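Side-chain contacts in histidinol-phosphatase (PDB 6NLR), which probably hydrolyses L-histidinol phosphate to histidinol in histidine biosynthesis, using a trinuclear metal centre in a PHP-family fold of the TIM-barrel clan: residues A[42-47]-A[101-106]; A[194-199]-A[233-238]. All blocks are in the same frame, centred on the assembly; numbering follows the deposited sequence.

Interaction 1: A[42-47]-A[101-106]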
# COMPACT_ATOMS: atom_id res chain seq x y z
N PRO A 42 -4.70 -7.55 10.07
CA PRO A 42 -3.84 -8.23 11.03
C PRO A 42 -2.81 -9.18 10.38
O PRO A 42 -3.17 -9.88 9.44
CB PRO A 42 -4.83 -9.04 11.89
CG PRO A 42 -6.12 -8.24 11.81
CD PRO A 42 -6.13 -7.67 10.40
N LEU A 43 -1.57 -9.19 10.88
CA LEU A 43 -0.51 -10.09 10.35
C LEU A 43 -0.73 -11.51 10.87
O LEU A 43 -1.30 -11.65 11.93
CB LEU A 43 0.87 -9.60 10.76
CG LEU A 43 1.25 -8.20 10.28
CD1 LEU A 43 2.63 -7.83 10.79
CD2 LEU A 43 1.21 -8.14 8.77
N SER A 44 -0.31 -12.51 10.11
CA SER A 44 -0.19 -13.92 10.56
C SER A 44 0.68 -13.95 11.83
O SER A 44 1.79 -13.36 11.80
CB SER A 44 0.38 -14.79 9.47
OG SER A 44 1.15 -15.84 10.02
N SER A 45 0.22 -14.60 12.90
CA SER A 45 1.03 -14.82 14.13
C SER A 45 2.25 -15.69 13.79
O SER A 45 3.30 -15.47 14.42
CB SER A 45 0.20 -15.40 15.25
OG SER A 45 -0.37 -16.64 14.86
N GLU A 46 2.14 -16.63 12.84
CA GLU A 46 3.28 -17.46 12.37
C GLU A 46 4.32 -16.56 11.69
O GLU A 46 5.51 -16.73 11.94
CB GLU A 46 2.86 -18.55 11.38
CG GLU A 46 2.14 -19.71 12.01
CD GLU A 46 2.97 -20.40 13.09
OE1 GLU A 46 4.07 -20.95 12.77
OE2 GLU A 46 2.54 -20.34 14.24
N PHE A 47 3.88 -15.67 10.82
CA PHE A 47 4.77 -14.71 10.11
C PHE A 47 5.55 -13.88 11.14
O PHE A 47 6.75 -13.66 11.01
CB PHE A 47 3.94 -13.83 9.18
CG PHE A 47 4.75 -12.75 8.54
CD1 PHE A 47 5.49 -13.00 7.40
CD2 PHE A 47 4.83 -11.50 9.13
CE1 PHE A 47 6.30 -12.01 6.85
CE2 PHE A 47 5.62 -10.51 8.57
CZ PHE A 47 6.36 -10.77 7.44
N GLU A 101 0.58 -17.48 1.80
CA GLU A 101 -0.64 -17.34 0.95
C GLU A 101 -1.83 -18.04 1.61
O GLU A 101 -2.94 -17.50 1.52
CB GLU A 101 -0.38 -17.87 -0.47
CG GLU A 101 0.57 -16.98 -1.24
CD GLU A 101 0.74 -17.30 -2.71
OE1 GLU A 101 0.21 -18.36 -3.18
OE2 GLU A 101 1.43 -16.49 -3.39
N ASP A 102 -1.62 -19.19 2.26
CA ASP A 102 -2.73 -19.94 2.91
C ASP A 102 -3.36 -19.04 3.97
O ASP A 102 -4.60 -18.97 4.01
CB ASP A 102 -2.28 -21.28 3.51
CG ASP A 102 -1.88 -22.32 2.47
OD1 ASP A 102 -2.06 -22.04 1.27
OD2 ASP A 102 -1.35 -23.39 2.87
N PHE A 103 -2.56 -18.40 4.82
CA PHE A 103 -3.08 -17.49 5.88
C PHE A 103 -3.90 -16.39 5.19
O PHE A 103 -5.02 -16.11 5.60
CB PHE A 103 -1.98 -16.86 6.73
CG PHE A 103 -2.45 -15.66 7.50
CD1 PHE A 103 -3.16 -15.81 8.69
CD2 PHE A 103 -2.28 -14.38 6.99
CE1 PHE A 103 -3.64 -14.70 9.37
CE2 PHE A 103 -2.77 -13.27 7.67
CZ PHE A 103 -3.45 -13.43 8.85
N THR A 104 -3.35 -15.75 4.16
CA THR A 104 -3.99 -14.57 3.54
C THR A 104 -5.31 -14.99 2.89
O THR A 104 -6.30 -14.28 3.06
CB THR A 104 -3.01 -13.89 2.59
OG1 THR A 104 -1.81 -13.62 3.33
CG2 THR A 104 -3.58 -12.63 1.99
N ARG A 105 -5.31 -16.12 2.18
CA ARG A 105 -6.49 -16.69 1.49
C ARG A 105 -7.57 -16.98 2.55
O ARG A 105 -8.74 -16.61 2.30
CB ARG A 105 -6.08 -17.93 0.68
CG ARG A 105 -7.20 -18.58 -0.12
CD ARG A 105 -6.80 -19.88 -0.81
NE ARG A 105 -5.57 -19.69 -1.56
CZ ARG A 105 -4.39 -20.23 -1.25
NH1 ARG A 105 -4.24 -21.04 -0.21
NH2 ARG A 105 -3.34 -19.95 -2.00
N ASP A 106 -7.22 -17.60 3.67
CA ASP A 106 -8.19 -17.94 4.75
C ASP A 106 -8.76 -16.64 5.33
O ASP A 106 -9.97 -16.58 5.56
CB ASP A 106 -7.55 -18.79 5.84
CG ASP A 106 -7.23 -20.21 5.39
OD1 ASP A 106 -7.63 -20.60 4.27
OD2 ASP A 106 -6.57 -20.93 6.18

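Interaction 2: A[194-199]-A[233-238]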
# COMPACT_ATOMS: atom_id res chain seq x y z
N GLU A 194 20.12 7.67 -4.46
CA GLU A 194 19.33 7.13 -5.59
C GLU A 194 18.12 8.03 -5.79
O GLU A 194 17.69 8.72 -4.82
CB GLU A 194 18.86 5.71 -5.28
CG GLU A 194 19.98 4.70 -5.23
CD GLU A 194 20.57 4.31 -6.57
OE1 GLU A 194 20.06 4.79 -7.63
OE2 GLU A 194 21.58 3.58 -6.56
N ASP A 195 17.59 8.02 -7.02
CA ASP A 195 16.35 8.72 -7.41
C ASP A 195 15.78 7.97 -8.63
O ASP A 195 16.37 6.94 -9.06
CB ASP A 195 16.62 10.22 -7.60
CG ASP A 195 17.63 10.55 -8.67
OD1 ASP A 195 17.55 9.89 -9.75
OD2 ASP A 195 18.51 11.44 -8.45
N THR A 196 14.65 8.41 -9.15
CA THR A 196 13.91 7.64 -10.18
C THR A 196 14.50 8.01 -11.54
O THR A 196 14.01 7.44 -12.54
CB THR A 196 12.40 7.86 -10.05
OG1 THR A 196 12.12 9.25 -10.12
CG2 THR A 196 11.85 7.29 -8.76
N SER A 197 15.52 8.86 -11.62
CA SER A 197 16.10 9.31 -12.90
C SER A 197 16.87 8.16 -13.57
O SER A 197 17.18 8.29 -14.76
CB SER A 197 16.95 10.55 -12.75
OG SER A 197 18.23 10.24 -12.23
N ASP A 198 17.28 7.11 -12.85
CA ASP A 198 18.31 6.21 -13.44
C ASP A 198 17.99 4.73 -13.14
O ASP A 198 18.95 3.89 -13.00
CB ASP A 198 19.71 6.69 -13.04
CG ASP A 198 20.13 6.15 -11.69
OD1 ASP A 198 19.27 6.14 -10.77
OD2 ASP A 198 21.29 5.69 -11.58
N PHE A 199 16.72 4.37 -13.14
CA PHE A 199 16.30 2.94 -13.16
C PHE A 199 17.11 2.19 -14.23
O PHE A 199 17.12 2.64 -15.37
CB PHE A 199 14.79 2.78 -13.42
CG PHE A 199 13.90 3.15 -12.28
CD1 PHE A 199 14.40 3.47 -11.02
CD2 PHE A 199 12.52 3.19 -12.44
CE1 PHE A 199 13.56 3.83 -9.97
CE2 PHE A 199 11.68 3.51 -11.39
CZ PHE A 199 12.20 3.84 -10.17
N CYS A 233 12.15 10.22 0.32
CA CYS A 233 11.51 9.79 -0.97
C CYS A 233 11.41 10.98 -1.93
O CYS A 233 12.36 11.14 -2.70
CB CYS A 233 10.15 9.13 -0.74
SG CYS A 233 9.47 8.38 -2.23
N GLY A 234 10.32 11.76 -1.88
CA GLY A 234 10.08 12.93 -2.73
C GLY A 234 9.40 12.58 -4.05
O GLY A 234 9.34 13.45 -4.92
N GLU A 235 8.90 11.34 -4.21
CA GLU A 235 8.33 10.82 -5.48
C GLU A 235 6.97 10.13 -5.24
O GLU A 235 6.76 9.57 -4.16
CB GLU A 235 9.37 9.86 -6.06
CG GLU A 235 9.10 9.48 -7.50
CD GLU A 235 8.85 10.67 -8.40
OE1 GLU A 235 7.69 11.24 -8.37
OE2 GLU A 235 9.82 11.04 -9.09
N THR A 236 6.09 10.14 -6.25
CA THR A 236 4.84 9.33 -6.25
C THR A 236 5.22 7.85 -6.41
O THR A 236 6.27 7.55 -6.99
CB THR A 236 3.84 9.74 -7.32
OG1 THR A 236 4.52 9.60 -8.56
CG2 THR A 236 3.33 11.16 -7.12
N TYR A 237 4.37 6.97 -5.91
CA TYR A 237 4.46 5.52 -6.16
C TYR A 237 3.31 5.18 -7.09
O TYR A 237 2.16 5.17 -6.65
CB TYR A 237 4.34 4.68 -4.87
CG TYR A 237 5.12 5.10 -3.65
CD1 TYR A 237 6.49 4.98 -3.57
CD2 TYR A 237 4.47 5.56 -2.50
CE1 TYR A 237 7.20 5.32 -2.43
CE2 TYR A 237 5.15 5.86 -1.33
CZ TYR A 237 6.52 5.73 -1.29
OH TYR A 237 7.23 6.00 -0.15
N PRO A 238 3.56 4.87 -8.39
CA PRO A 238 4.89 4.85 -8.99
C PRO A 238 5.27 6.23 -9.56
O PRO A 238 4.46 7.16 -9.56
CB PRO A 238 4.73 3.78 -10.06
CG PRO A 238 3.26 3.87 -10.49
CD PRO A 238 2.51 4.48 -9.34

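Interaction 1: A[42-47]-A[101-106]
F103 lays one face of its phenyl ring against S44, and nearly everything that passes between 42-47 and the helix 101-106 runs through this ring. The main nonpolar element is a CH-pi contact: S44 CB stands 3.6 Å from the centroid of the F103 ring, only 12° off the ring normal. The ring is carried there by a side chain whose CG lies anti to the backbone N (chi1 163°), which brings the phenyl face under S44 CB. Polar backbone atoms follow the same ring outward to its far end. S44 N lies over a face, 3.5 Å from F103 CZ, whereas P42 O comes to the ring edge near its plane, 3.6 Å from the same F103 CZ. No hydrogen bond crosses between the segments.

Hydrogen bonding works instead within each side. While S44 CB rests on the ring, S44 OG turns back to its own chain and accepts from F47 N at 2.8 Å, a nearly straight bond with an N-H...O angle of 169°. On the helix, R105 NH1 makes a salt bridge of 2.8 Å to D102 OD1, which lies close to the guanidinium plane, while NH1 meets it on the anti side, tilted from the carboxylate plane; R105 NH2 goes on to D170 O. Beyond the contact, the F47 ring packs edge-to-face with F124, and L43 and T104 both touch strand 87-95.

S44 is thus the N-cap of the short helix 45-48, its methylene seated on an aromatic ring of helix 101-111: a serine-capped helix start docked on a neighbouring helix of the PHP domain.

Interaction 2: A[194-199]-A[233-238]
T196 and E235 alone join these two loops, each offering one polar and one nonpolar group to the other. In the close part, T196 OG1 donates to E235 OE2 at 3.1 Å. The hydroxyl arrives on the anti side of the carboxylate oxygen, 21° out of the carboxylate plane. Beside this bond the aliphatic parts touch, T196 CG2 lying 3.7 Å from E235 CG. The glutamate chain is bent at chi2 (50°), which swings its carboxylate back beside its own backbone and lets the two oxygens divide their work: OE2 takes the threonine, while E235 OE1 accepts from T236 N at 2.9 Å with its anti lone pair. E235 OE1 also forms a salt bridge with K275 NZ, which in addition hydrogen-bonds T236 OG1.

The backbones stay well apart, 8.0 Å between T196 CA and E235 CA, their nearest approach, so only side chains bridge the loops. On the outer side, where S197 is exposed, D195 and S197 bond to each other: D195 OD1 receives two donors, S197 N at 2.9 Å, closing an Asx turn, and S197 OG at 2.6 Å on the syn side. On the buried side of the other loop, T236 OG1 donates to P238 O at 2.6 Å from above the carbonyl plane.

A neutral hydroxyl thus meets a carboxylate already engaged by a backbone N-H and a lysine. The lysine probably offsets part of the glutamate's charge, while the threonine hydroxyl adds a neutral donor on the other oxygen, tying the loop before helix 201-217 to the one before helix 240-248.

Overall arrangement
Interactions 1 and 2 lie on opposite sides of the chain's centre, their own centres 31 Å apart and nearest atoms about 18 Å apart, and they share no segment. Three of the four touching residues in interaction 1 are buried; interaction 2 sits at the surface. The first sets the loop 42-44, with the N-cap of the next helix, against helix 101-111, near the mixed sheet that includes strand 87-95, and relies on aromatic and methylene packing. The second joins two loops, one following strand 178-179 and the other strand 220-224 of the three-stranded parallel sheet, and relies on a hydroxyl-carboxylate bond with a little aliphatic contact.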